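Local atomic coordinates of siderophore enterobactin esterase (Emericella nidulans, PDB entry 6GUO), a protein that hydrolyses the ester bonds of the bacterial xenosiderophore enterobactin, which allows the iron it carries to be released inside the fungal cell. Residues A[20-23]-A[29-32]; A[33-38]-A[149-154]; A[54-59]-A[144-149]; A[87-92]-A[132-137]. One frame throughout, in Å; residues are numbered along the deposited sequence.

Contact 1: A[20-23]-A[29-32]; sequences AWQI and GPYQ
I23 and Y31 face each other as an antiparallel hydrogen-bonded pair, I23 N giving its hydrogen to Y31 O at 2.9 Å and Y31 N returning one to I23 O at 2.9 Å, while the next pair, Q22 with Q32, is non-hydrogen-bonded with CA atoms 4.6 Å apart. Flanking these amide bonds are weaker CA-H...O contacts, the one from Q22 CA to Y31 O measuring 3.3 Å. I23 O carries a further load: a water donates to it and to G29 O, a bridge where the ladder gives way to the turn. Side chains alternate across the sheet. Q22 has CG anti to its carbonyl carbon (chi1 -88°) and an extended chain beyond; it runs alongside the P30 ring, pointing the same way, with OE1 4.0 Å from P30 CG. Q32, on the same face, sends its amide NE2 to D34. The two segments belong to the beta hairpin of strands 18-24 and 31-36, which opens the mixed sheet of this alpha/beta-hydrolase. Strand 18-24 is one of the two edge strands within the chain, yet an antiparallel strand of the second subunit pairs with A20 to I23, carrying the sheet across the dimer interface. On the other face I23 and Y31 meet loosely, CB to CB at 4.5 Å. Y31 then turns its ring away from I23 toward helix 131-150, where it stacks on F137; its hydroxyl bonds to D105, and R101 makes a cation-pi contact with the ring.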
loop_
_atom_site.group_PDB
_atom_site.type_symbol
_atom_site.label_atom_id
_atom_site.label_comp_id
_atom_site.label_asym_id
_atom_site.label_seq_id
_atom_site.Cartn_x
_atom_site.Cartn_y
_atom_site.Cartn_z
ATOM N N ALA A 20 -14.612 -12.677 -6.003
ATOM C CA ALA A 20 -13.574 -13.655 -6.276
ATOM C C ALA A 20 -14.173 -14.882 -6.956
ATOM O O ALA A 20 -15.347 -15.200 -6.759
ATOM C CB ALA A 20 -12.865 -14.046 -4.990
ATOM N N TRP A 21 -13.357 -15.533 -7.778
ATOM C CA TRP A 21 -13.711 -16.788 -8.439
ATOM C C TRP A 21 -12.551 -17.769 -8.345
ATOM O O TRP A 21 -11.393 -17.359 -8.374
ATOM C CB TRP A 21 -14.001 -16.561 -9.925
ATOM C CG TRP A 21 -15.258 -15.822 -10.217
ATOM C CD1 TRP A 21 -16.473 -16.363 -10.516
ATOM C CD2 TRP A 21 -15.425 -14.404 -10.265
ATOM N NE1 TRP A 21 -17.393 -15.367 -10.737
ATOM C CE2 TRP A 21 -16.776 -14.153 -10.586
ATOM C CE3 TRP A 21 -14.566 -13.317 -10.053
ATOM C CZ2 TRP A 21 -17.291 -12.858 -10.712
ATOM C CZ3 TRP A 21 -15.077 -12.026 -10.180
ATOM C CH2 TRP A 21 -16.428 -11.810 -10.502
ATOM N N GLN A 22 -12.862 -19.060 -8.243
ATOM C CA GLN A 22 -11.869 -20.100 -8.513
ATOM C C GLN A 22 -11.993 -20.514 -9.973
ATOM O O GLN A 22 -13.097 -20.573 -10.504
ATOM C CB GLN A 22 -12.023 -21.316 -7.587
ATOM C CG GLN A 22 -11.251 -21.165 -6.281
ATOM C CD GLN A 22 -11.245 -22.413 -5.416
ATOM O OE1 GLN A 22 -11.450 -23.528 -5.897
ATOM N NE2 GLN A 22 -10.986 -22.226 -4.124
ATOM N N ILE A 23 -10.854 -20.771 -10.612
ATOM C CA ILE A 23 -10.808 -21.270 -11.983
ATOM C C ILE A 23 -10.076 -22.605 -11.937
ATOM O O ILE A 23 -8.857 -22.649 -11.748
ATOM C CB ILE A 23 -10.115 -20.284 -12.953
ATOM C CG1 ILE A 23 -10.721 -18.880 -12.817
ATOM C CG2 ILE A 23 -10.260 -20.780 -14.392
ATOM C CD1 ILE A 23 -9.979 -17.792 -13.569
ATOM N N GLY A 29 -3.481 -27.165 -9.927
ATOM C CA GLY A 29 -4.556 -26.814 -9.003
ATOM C C GLY A 29 -5.287 -25.592 -9.512
ATOM O O GLY A 29 -4.883 -25.005 -10.522
ATOM N N PRO A 30 -6.365 -25.188 -8.816
ATOM C CA PRO A 30 -7.124 -24.038 -9.286
ATOM C C PRO A 30 -6.361 -22.726 -9.129
ATOM O O PRO A 30 -5.425 -22.634 -8.331
ATOM C CB PRO A 30 -8.375 -24.035 -8.390
ATOM C CG PRO A 30 -8.361 -25.336 -7.657
ATOM C CD PRO A 30 -6.923 -25.733 -7.568
ATOM N N TYR A 31 -6.758 -21.739 -9.922
ATOM C CA TYR A 31 -6.361 -20.357 -9.708
ATOM C C TYR A 31 -7.472 -19.653 -8.949
ATOM O O TYR A 31 -8.623 -20.100 -8.945
ATOM C CB TYR A 31 -6.118 -19.662 -11.044
ATOM C CG TYR A 31 -4.895 -20.161 -11.764
ATOM C CD1 TYR A 31 -3.623 -19.756 -11.371
ATOM C CD2 TYR A 31 -5.003 -21.047 -12.839
ATOM C CE1 TYR A 31 -2.491 -20.212 -12.030
ATOM C CE2 TYR A 31 -3.877 -21.503 -13.506
ATOM C CZ TYR A 31 -2.621 -21.085 -13.100
ATOM O OH TYR A 31 -1.498 -21.549 -13.755
ATOM N N GLN A 32 -7.112 -18.557 -8.291
ATOM C CA GLN A 32 -8.066 -17.682 -7.633
ATOM C C GLN A 32 -7.898 -16.318 -8.273
ATOM O O GLN A 32 -6.788 -15.783 -8.291
ATOM C CB GLN A 32 -7.787 -17.598 -6.133
ATOM C CG GLN A 32 -8.726 -16.667 -5.376
ATOM C CD GLN A 32 -8.421 -16.619 -3.890
ATOM O OE1 GLN A 32 -8.365 -17.654 -3.224
ATOM N NE2 GLN A 32 -8.220 -15.412 -3.363
HETATM O O HOH W 1 -6.402 -24.380 -12.684
#

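Contact 2: A[33-38]-A[149-154]; sequences IDVSWP and KVFPRV
F151, the first residue to leave helical geometry after helix 131-150, points the edge of its ring at V35 and W37, on strand 31-36 and the loop that follows it. From CB the side chain sets out toward the strand, with CG anti to the carbonyl carbon (chi1 -59°). One face of the ring is flanked near its rim by V150 CG1 of its own segment, so the chain that supplies the phenyl group also covers part of it. Further along, CE2 meets V35 CG1 at 3.9 Å; the methyl lies at the ring edge, in its plane, having come from the opposite direction. CE1 looks across to W37 CB and CG, both at 4.2 Å. The tip, CZ, makes the nearest approach, 3.7 Å from W37 CE3, and also reaches W37 CB at 3.9 Å. The two aromatic groups form an offset edge-to-face pair: the edge of F151 is turned to the face of W37, the centroid of its five-membered ring lies 5.6 Å from that of F151, and the planes stand at 69°. W37 NE1 bonds to S42 O, a tie that limits how the indole can turn. Behind F151, a type I turn runs to V154, closed by V154 N to F151 O. Every atom that touches across this buried contact is carbon, so its cohesion should come from dispersion and exclusion of water, with a modest electrostatic share from ring hydrogens facing the indole pi cloud.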
loop_
_atom_site.group_PDB
_atom_site.type_symbol
_atom_site.label_atom_id
_atom_site.label_comp_id
_atom_site.label_asym_id
_atom_site.label_seq_id
_atom_site.Cartn_x
_atom_site.Cartn_y
_atom_site.Cartn_z
ATOM N N ILE A 33 -8.982 -15.772 -8.816
ATOM C CA ILE A 33 -8.952 -14.406 -9.325
ATOM C C ILE A 33 -9.761 -13.519 -8.383
ATOM O O ILE A 33 -10.872 -13.874 -7.996
ATOM C CB ILE A 33 -9.385 -14.300 -10.815
ATOM C CG1 ILE A 33 -10.866 -14.620 -11.040
ATOM C CG2 ILE A 33 -8.520 -15.217 -11.678
ATOM C CD1 ILE A 33 -11.399 -14.051 -12.343
ATOM N N ASP A 34 -9.173 -12.397 -7.969
ATOM C CA ASP A 34 -9.866 -11.399 -7.165
ATOM C C ASP A 34 -10.056 -10.195 -8.069
ATOM O O ASP A 34 -9.128 -9.804 -8.772
ATOM C CB ASP A 34 -9.042 -11.010 -5.937
ATOM C CG ASP A 34 -9.041 -12.080 -4.861
ATOM O OD1 ASP A 34 -10.013 -12.141 -4.076
ATOM O OD2 ASP A 34 -8.058 -12.847 -4.783
ATOM N N VAL A 35 -11.261 -9.635 -8.061
ATOM C CA VAL A 35 -11.610 -8.494 -8.899
ATOM C C VAL A 35 -12.238 -7.396 -8.046
ATOM O O VAL A 35 -13.123 -7.669 -7.242
ATOM C CB VAL A 35 -12.590 -8.901 -10.021
ATOM C CG1 VAL A 35 -12.885 -7.717 -10.939
ATOM C CG2 VAL A 35 -12.028 -10.067 -10.826
ATOM N N SER A 36 -11.779 -6.158 -8.225
ATOM C CA SER A 36 -12.413 -5.005 -7.600
ATOM C C SER A 36 -12.705 -3.939 -8.634
ATOM O O SER A 36 -12.038 -3.865 -9.664
ATOM C CB SER A 36 -11.543 -4.410 -6.491
ATOM O OG SER A 36 -10.372 -3.807 -7.007
ATOM N N TRP A 37 -13.697 -3.108 -8.332
ATOM C CA TRP A 37 -14.131 -2.059 -9.244
ATOM C C TRP A 37 -14.460 -0.780 -8.481
ATOM O O TRP A 37 -14.606 -0.815 -7.258
ATOM C CB TRP A 37 -15.303 -2.547 -10.107
ATOM C CG TRP A 37 -16.470 -3.085 -9.360
ATOM C CD1 TRP A 37 -17.598 -2.410 -9.021
ATOM C CD2 TRP A 37 -16.645 -4.422 -8.882
ATOM N NE1 TRP A 37 -18.468 -3.235 -8.355
ATOM C CE2 TRP A 37 -17.905 -4.477 -8.252
ATOM C CE3 TRP A 37 -15.855 -5.578 -8.915
ATOM C CZ2 TRP A 37 -18.397 -5.642 -7.664
ATOM C CZ3 TRP A 37 -16.342 -6.731 -8.331
ATOM C CH2 TRP A 37 -17.602 -6.753 -7.708
ATOM N N PRO A 38 -14.540 0.363 -9.192
ATOM C CA PRO A 38 -14.708 1.644 -8.497
ATOM C C PRO A 38 -15.934 1.739 -7.595
ATOM O O PRO A 38 -16.976 1.150 -7.882
ATOM C CB PRO A 38 -14.820 2.650 -9.645
ATOM C CG PRO A 38 -14.010 2.048 -10.729
ATOM C CD PRO A 38 -14.245 0.569 -10.624
ATOM N N LYS A 149 -17.871 -11.310 -19.560
ATOM C CA LYS A 149 -18.856 -11.853 -18.606
ATOM C C LYS A 149 -19.112 -10.949 -17.394
ATOM O O LYS A 149 -20.267 -10.724 -17.026
ATOM C CB LYS A 149 -18.453 -13.254 -18.128
ATOM C CG LYS A 149 -18.464 -14.325 -19.215
ATOM C CD LYS A 149 -19.878 -14.651 -19.680
ATOM C CE LYS A 149 -20.024 -16.100 -20.105
ATOM N NZ LYS A 149 -20.039 -17.036 -18.943
ATOM N N VAL A 150 -18.049 -10.437 -16.779
ATOM C CA VAL A 150 -18.180 -9.626 -15.567
ATOM C C VAL A 150 -18.600 -8.191 -15.898
ATOM O O VAL A 150 -19.540 -7.672 -15.288
ATOM C CB VAL A 150 -16.895 -9.662 -14.709
ATOM C CG1 VAL A 150 -17.051 -8.845 -13.431
ATOM C CG2 VAL A 150 -16.546 -11.104 -14.361
ATOM N N PHE A 151 -17.919 -7.571 -16.864
ATOM C CA PHE A 151 -18.164 -6.168 -17.232
ATOM C C PHE A 151 -18.466 -5.975 -18.731
ATOM O O PHE A 151 -17.810 -5.160 -19.384
ATOM C CB PHE A 151 -16.953 -5.309 -16.836
ATOM C CG PHE A 151 -16.635 -5.342 -15.365
ATOM C CD1 PHE A 151 -17.489 -4.741 -14.448
ATOM C CD2 PHE A 151 -15.476 -5.960 -14.899
ATOM C CE1 PHE A 151 -17.199 -4.763 -13.091
ATOM C CE2 PHE A 151 -15.183 -5.987 -13.543
ATOM C CZ PHE A 151 -16.048 -5.387 -12.641
ATOM N N PRO A 152 -19.474 -6.697 -19.278
ATOM C CA PRO A 152 -19.780 -6.632 -20.723
ATOM C C PRO A 152 -20.171 -5.251 -21.264
ATOM O O PRO A 152 -19.972 -4.996 -22.456
ATOM C CB PRO A 152 -20.955 -7.604 -20.880
ATOM C CG PRO A 152 -21.585 -7.655 -19.537
ATOM C CD PRO A 152 -20.444 -7.551 -18.570
ATOM N N ARG A 153 -20.722 -4.383 -20.413
ATOM C CA ARG A 153 -21.129 -3.034 -20.833
ATOM C C ARG A 153 -20.058 -1.954 -20.613
ATOM O O ARG A 153 -20.323 -0.776 -20.853
ATOM C CB ARG A 153 -22.444 -2.645 -20.147
ATOM C CG ARG A 153 -23.586 -3.596 -20.486
ATOM C CD ARG A 153 -24.916 -3.168 -19.887
ATOM N NE ARG A 153 -24.840 -2.951 -18.443
ATOM C CZ ARG A 153 -24.762 -3.907 -17.515
ATOM N NH1 ARG A 153 -24.741 -5.201 -17.844
ATOM N NH2 ARG A 153 -24.699 -3.564 -16.230
ATOM N N VAL A 154 -18.855 -2.356 -20.193
ATOM C CA VAL A 154 -17.752 -1.433 -19.926
ATOM C C VAL A 154 -16.728 -1.507 -21.056
ATOM O O VAL A 154 -16.187 -2.577 -21.336
ATOM C CB VAL A 154 -17.062 -1.775 -18.585
ATOM C CG1 VAL A 154 -15.882 -0.847 -18.316
ATOM C CG2 VAL A 154 -18.065 -1.703 -17.444
#

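Contact 3: A[54-59]-A[144-149]; sequences AVYLVD and PFVELK
The Y56 ring is a flat bar reaching from strand 52-58 toward helix 131-150; the side chain of I87 from strand 83-90 lies over one face, and a water sits at the hydroxyl edge, in the ring plane. CB of Y56 leaves the strand on the helix side, and the ring continues that way. Direct touching is sparse: Y56 OH lies 4.4 Å from V146 CB, a loose van der Waals approach of hydroxyl to aliphatic carbon, and 4.3 Å from E147 OE2, too far to bond. The water closes that second gap, standing 2.7 Å from Y56 OH and from E147 OE2, to which it donates. E147 starts out across the line of approach, and its extended chain (chi2 -169°) carries the carboxylate to the water; R143 is a long and weak ionic partner of the same oxygen. Thus the buried phenol and the carboxylate of the partly exposed E147 share one bridging water, while V146 presents its methyls to the sheet beside them. The helix widens here into a pi-type turn over 145-149. A central parallel strand covered by a helix that crosses one face of the sheet is the layered construction of the alpha/beta-hydrolase fold.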
loop_
_atom_site.group_PDB
_atom_site.type_symbol
_atom_site.label_atom_id
_atom_site.label_comp_id
_atom_site.label_asym_id
_atom_site.label_seq_id
_atom_site.Cartn_x
_atom_site.Cartn_y
_atom_site.Cartn_z
ATOM N N ALA A 54 -7.825 -1.050 -16.725
ATOM C CA ALA A 54 -7.665 -2.289 -15.969
ATOM C C ALA A 54 -6.207 -2.534 -15.627
ATOM O O ALA A 54 -5.321 -2.258 -16.434
ATOM C CB ALA A 54 -8.224 -3.462 -16.756
ATOM N N VAL A 55 -5.967 -3.051 -14.425
ATOM C CA VAL A 55 -4.634 -3.470 -14.022
ATOM C C VAL A 55 -4.706 -4.928 -13.591
ATOM O O VAL A 55 -5.562 -5.310 -12.785
ATOM C CB VAL A 55 -4.009 -2.558 -12.935
ATOM C CG1 VAL A 55 -4.829 -2.522 -11.652
ATOM C CG2 VAL A 55 -2.572 -2.977 -12.659
ATOM N N TYR A 56 -3.821 -5.729 -14.183
ATOM C CA TYR A 56 -3.703 -7.153 -13.907
ATOM C C TYR A 56 -2.482 -7.368 -13.023
ATOM O O TYR A 56 -1.404 -6.851 -13.316
ATOM C CB TYR A 56 -3.599 -7.942 -15.223
ATOM C CG TYR A 56 -4.903 -7.941 -15.987
ATOM C CD1 TYR A 56 -5.773 -9.027 -15.919
ATOM C CD2 TYR A 56 -5.291 -6.836 -16.746
ATOM C CE1 TYR A 56 -6.986 -9.021 -16.592
ATOM C CE2 TYR A 56 -6.504 -6.821 -17.422
ATOM C CZ TYR A 56 -7.344 -7.918 -17.347
ATOM O OH TYR A 56 -8.548 -7.908 -18.009
ATOM N N LEU A 57 -2.660 -8.119 -11.938
ATOM C CA LEU A 57 -1.610 -8.342 -10.951
ATOM C C LEU A 57 -1.294 -9.829 -10.840
ATOM O O LEU A 57 -2.197 -10.625 -10.627
ATOM C CB LEU A 57 -2.063 -7.840 -9.579
ATOM C CG LEU A 57 -2.719 -6.463 -9.463
ATOM C CD1 LEU A 57 -3.281 -6.283 -8.059
ATOM C CD2 LEU A 57 -1.722 -5.370 -9.776
ATOM N N VAL A 58 -0.019 -10.192 -10.974
ATOM C CA VAL A 58 0.425 -11.557 -10.628
ATOM C C VAL A 58 0.910 -11.547 -9.177
ATOM O O VAL A 58 1.123 -10.480 -8.619
ATOM C CB VAL A 58 1.451 -12.130 -11.625
ATOM C CG1 VAL A 58 0.809 -12.238 -13.002
ATOM C CG2 VAL A 58 2.740 -11.314 -11.678
ATOM N N ASP A 59 1.053 -12.720 -8.559
ATOM C CA ASP A 59 1.066 -12.843 -7.077
ATOM C C ASP A 59 -0.162 -12.142 -6.500
ATOM O O ASP A 59 -0.069 -11.344 -5.552
ATOM C CB ASP A 59 2.335 -12.264 -6.435
ATOM C CG ASP A 59 3.581 -13.028 -6.794
ATOM O OD1 ASP A 59 3.560 -14.281 -6.767
ATOM O OD2 ASP A 59 4.609 -12.377 -7.065
ATOM N N PRO A 144 -10.808 -12.261 -21.019
ATOM C CA PRO A 144 -12.134 -12.298 -21.639
ATOM C C PRO A 144 -13.278 -12.558 -20.664
ATOM O O PRO A 144 -14.360 -12.026 -20.863
ATOM C CB PRO A 144 -12.011 -13.430 -22.670
ATOM C CG PRO A 144 -10.555 -13.467 -22.992
ATOM C CD PRO A 144 -9.894 -13.215 -21.667
ATOM N N PHE A 145 -13.047 -13.352 -19.622
ATOM C CA PHE A 145 -14.051 -13.532 -18.576
ATOM C C PHE A 145 -14.406 -12.193 -17.923
ATOM O O PHE A 145 -15.581 -11.857 -17.783
ATOM C CB PHE A 145 -13.578 -14.538 -17.523
ATOM C CG PHE A 145 -14.472 -14.616 -16.319
ATOM C CD1 PHE A 145 -15.681 -15.303 -16.383
ATOM C CD2 PHE A 145 -14.112 -14.000 -15.118
ATOM C CE1 PHE A 145 -16.514 -15.377 -15.275
ATOM C CE2 PHE A 145 -14.945 -14.068 -14.010
ATOM C CZ PHE A 145 -16.145 -14.760 -14.089
ATOM N N VAL A 146 -13.387 -11.423 -17.555
ATOM C CA VAL A 146 -13.609 -10.124 -16.912
ATOM C C VAL A 146 -14.311 -9.148 -17.867
ATOM O O VAL A 146 -15.298 -8.500 -17.493
ATOM C CB VAL A 146 -12.285 -9.536 -16.368
ATOM C CG1 VAL A 146 -12.480 -8.110 -15.858
ATOM C CG2 VAL A 146 -11.745 -10.422 -15.253
ATOM N N GLU A 147 -13.827 -9.077 -19.103
ATOM C CA GLU A 147 -14.347 -8.120 -20.084
ATOM C C GLU A 147 -15.724 -8.499 -20.641
ATOM O O GLU A 147 -16.588 -7.636 -20.766
ATOM C CB GLU A 147 -13.347 -7.913 -21.224
ATOM C CG GLU A 147 -12.078 -7.177 -20.800
ATOM C CD GLU A 147 -11.201 -6.732 -21.964
ATOM O OE1 GLU A 147 -11.617 -6.869 -23.135
ATOM O OE2 GLU A 147 -10.079 -6.237 -21.707
ATOM N N LEU A 148 -15.925 -9.779 -20.961
ATOM C CA LEU A 148 -17.141 -10.228 -21.650
ATOM C C LEU A 148 -18.236 -10.777 -20.731
ATOM O O LEU A 148 -19.411 -10.720 -21.102
ATOM C CB LEU A 148 -16.792 -11.262 -22.728
ATOM C CG LEU A 148 -15.671 -10.896 -23.712
ATOM C CD1 LEU A 148 -15.619 -11.909 -24.846
ATOM C CD2 LEU A 148 -15.809 -9.490 -24.280
ATOM N N LYS A 149 -17.871 -11.310 -19.560
ATOM C CA LYS A 149 -18.856 -11.853 -18.606
ATOM C C LYS A 149 -19.112 -10.949 -17.394
ATOM O O LYS A 149 -20.267 -10.724 -17.026
ATOM C CB LYS A 149 -18.453 -13.254 -18.128
ATOM C CG LYS A 149 -18.464 -14.325 -19.215
ATOM C CD LYS A 149 -19.878 -14.651 -19.680
ATOM C CE LYS A 149 -20.024 -16.100 -20.105
ATOM N NZ LYS A 149 -20.039 -17.036 -18.943
HETATM O O HOH W 2 -9.339 -5.634 -19.186
#

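Contact 4: A[87-92]-A[132-137]; sequences IAIGYP and DEFLTF
I89 CG2 is the atom on which this contact turns, touching F134 and F137 together. It lies 3.5 Å from F134 CZ and 3.7 Å from F134 CE1, and meets F137 CE2 at 4.2 Å. This is helix-on-sheet packing in the alpha/beta-hydrolase core, strand 83-90 against helix 131-150, and the two phenylalanines sit three positions apart on the helix so that both face the strand. The side chains of I89 and F134 run antiparallel alongside one another, and the methyl approaches the F134 ring obliquely; at F137 it lies at the edge, near the ring plane. In F134 CG is anti to the backbone N (chi1 -166°), and in F137 likewise, which throws both rings off the helix toward the sheet. Further out, the rings are held by other aromatics. F134 meets Y31 and also F170 of helix 166-177, and W5 of the second subunit meets F137. V58 of the neighbouring strand 52-58 touches F134 as well. Elsewhere on the helix, E133 forms a salt bridge with K26, and D132 OD1 bonds to H173 NE2, polar ties that join the helix to other parts of the chain. D132 O accepts two hydrogens from opposite faces of its carbonyl plane, the helical one from T136 N at 3.0 Å and a second from T136 OG1 at 2.8 Å.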
loop_
_atom_site.group_PDB
_atom_site.type_symbol
_atom_site.label_atom_id
_atom_site.label_comp_id
_atom_site.label_asym_id
_atom_site.label_seq_id
_atom_site.Cartn_x
_atom_site.Cartn_y
_atom_site.Cartn_z
ATOM N N ILE A 87 -7.650 -6.753 -11.391
ATOM C CA ILE A 87 -7.761 -8.192 -11.591
ATOM C C ILE A 87 -6.486 -8.835 -11.057
ATOM O O ILE A 87 -5.413 -8.704 -11.647
ATOM C CB ILE A 87 -7.974 -8.547 -13.075
ATOM C CG1 ILE A 87 -9.162 -7.760 -13.653
ATOM C CG2 ILE A 87 -8.192 -10.055 -13.216
ATOM C CD1 ILE A 87 -8.804 -6.456 -14.334
ATOM N N ALA A 88 -6.610 -9.516 -9.920
ATOM C CA ALA A 88 -5.482 -10.155 -9.268
ATOM C C ALA A 88 -5.545 -11.641 -9.559
ATOM O O ALA A 88 -6.549 -12.274 -9.268
ATOM C CB ALA A 88 -5.539 -9.903 -7.774
ATOM N N ILE A 89 -4.487 -12.182 -10.156
ATOM C CA ILE A 89 -4.424 -13.606 -10.489
ATOM C C ILE A 89 -3.506 -14.281 -9.482
ATOM O O ILE A 89 -2.287 -14.041 -9.457
ATOM C CB ILE A 89 -3.953 -13.870 -11.930
ATOM C CG1 ILE A 89 -4.799 -13.069 -12.933
ATOM C CG2 ILE A 89 -4.055 -15.361 -12.258
ATOM C CD1 ILE A 89 -4.164 -11.781 -13.388
ATOM N N GLY A 90 -4.114 -15.116 -8.647
ATOM C CA GLY A 90 -3.426 -15.775 -7.555
ATOM C C GLY A 90 -3.894 -17.201 -7.377
ATOM O O GLY A 90 -4.262 -17.873 -8.346
ATOM N N TYR A 91 -3.900 -17.644 -6.123
ATOM C CA TYR A 91 -4.012 -19.057 -5.771
ATOM C C TYR A 91 -4.921 -19.232 -4.553
ATOM O O TYR A 91 -5.078 -18.298 -3.762
ATOM C CB TYR A 91 -2.610 -19.597 -5.470
ATOM C CG TYR A 91 -1.625 -19.299 -6.571
ATOM C CD1 TYR A 91 -1.609 -20.061 -7.730
ATOM C CD2 TYR A 91 -0.744 -18.221 -6.480
ATOM C CE1 TYR A 91 -0.726 -19.785 -8.756
ATOM C CE2 TYR A 91 0.152 -17.936 -7.502
ATOM C CZ TYR A 91 0.155 -18.719 -8.643
ATOM O OH TYR A 91 1.033 -18.443 -9.665
ATOM N N PRO A 92 -5.527 -20.427 -4.395
ATOM C CA PRO A 92 -6.394 -20.703 -3.246
ATOM C C PRO A 92 -5.562 -21.031 -2.003
ATOM O O PRO A 92 -5.473 -22.188 -1.583
ATOM C CB PRO A 92 -7.225 -21.901 -3.724
ATOM C CG PRO A 92 -6.290 -22.637 -4.617
ATOM C CD PRO A 92 -5.507 -21.567 -5.333
ATOM N N ASP A 132 4.732 -18.891 -20.411
ATOM C CA ASP A 132 3.959 -18.809 -21.657
ATOM C C ASP A 132 2.550 -19.370 -21.483
ATOM O O ASP A 132 1.593 -18.791 -21.996
ATOM C CB ASP A 132 4.691 -19.495 -22.815
ATOM C CG ASP A 132 5.938 -18.740 -23.244
ATOM O OD1 ASP A 132 5.994 -17.505 -23.068
ATOM O OD2 ASP A 132 6.869 -19.381 -23.768
ATOM N N GLU A 133 2.429 -20.475 -20.745
ATOM C CA GLU A 133 1.123 -21.057 -20.407
ATOM C C GLU A 133 0.283 -20.094 -19.565
ATOM O O GLU A 133 -0.908 -19.913 -19.815
ATOM C CB GLU A 133 1.293 -22.381 -19.653
ATOM C CG GLU A 133 1.877 -23.510 -20.492
ATOM C CD GLU A 133 2.207 -24.757 -19.685
ATOM O OE1 GLU A 133 1.798 -24.858 -18.507
ATOM O OE2 GLU A 133 2.883 -25.647 -20.240
ATOM N N PHE A 134 0.920 -19.477 -18.574
ATOM C CA PHE A 134 0.248 -18.536 -17.678
ATOM C C PHE A 134 -0.200 -17.261 -18.399
ATOM O O PHE A 134 -1.295 -16.752 -18.183
ATOM C CB PHE A 134 1.176 -18.190 -16.503
ATOM C CG PHE A 134 0.487 -17.514 -15.351
ATOM C CD1 PHE A 134 -0.731 -17.987 -14.861
ATOM C CD2 PHE A 134 1.074 -16.417 -14.726
ATOM C CE1 PHE A 134 -1.358 -17.371 -13.794
ATOM C CE2 PHE A 134 0.450 -15.799 -13.654
ATOM C CZ PHE A 134 -0.766 -16.272 -13.186
ATOM N N LEU A 135 0.649 -16.763 -19.261
ATOM C CA LEU A 135 0.349 -15.579 -20.054
ATOM C C LEU A 135 -0.813 -15.833 -21.024
ATOM O O LEU A 135 -1.680 -14.976 -21.205
ATOM C CB LEU A 135 1.609 -15.156 -20.802
ATOM C CG LEU A 135 1.646 -13.840 -21.575
ATOM C CD1 LEU A 135 0.879 -12.730 -20.870
ATOM C CD2 LEU A 135 3.098 -13.429 -21.760
ATOM N N THR A 136 -0.826 -17.022 -21.627
ATOM C CA THR A 136 -1.948 -17.473 -22.453
ATOM C C THR A 136 -3.238 -17.535 -21.626
ATOM O O THR A 136 -4.291 -17.075 -22.072
ATOM C CB THR A 136 -1.640 -18.849 -23.081
ATOM O OG1 THR A 136 -0.462 -18.743 -23.885
ATOM C CG2 THR A 136 -2.780 -19.342 -23.945
ATOM N N PHE A 137 -3.132 -18.088 -20.419
ATOM C CA PHE A 137 -4.255 -18.183 -19.481
ATOM C C PHE A 137 -4.845 -16.811 -19.143
ATOM O O PHE A 137 -6.064 -16.629 -19.174
ATOM C CB PHE A 137 -3.806 -18.923 -18.208
ATOM C CG PHE A 137 -4.824 -18.936 -17.110
ATOM C CD1 PHE A 137 -5.977 -19.702 -17.221
ATOM C CD2 PHE A 137 -4.620 -18.199 -15.943
ATOM C CE1 PHE A 137 -6.919 -19.722 -16.202
ATOM C CE2 PHE A 137 -5.557 -18.218 -14.923
ATOM C CZ PHE A 137 -6.707 -18.982 -15.050
#

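The four contacts illustrate how one sheet changes its chemistry from edge to centre. Contact 1, partly buried at the dimer edge, is bonded mainly through backbone amides; contacts 2, 3 and 4 are buried and join strands to helix 131-150 or its exit through side chains. Along that helix the three differ: contact 4, nearest the chain centre, is aliphatic on aromatic, contact 3 depends on a water, and contact 2 pairs two aromatics. Contacts 1 and 2 share strand 31-36, and contacts 2 and 3 share K149. Neighbouring strands tie the set together, L57 O to I89 N linking contacts 3 and 4, and D34 O to A88 N linking contacts 2 and 4.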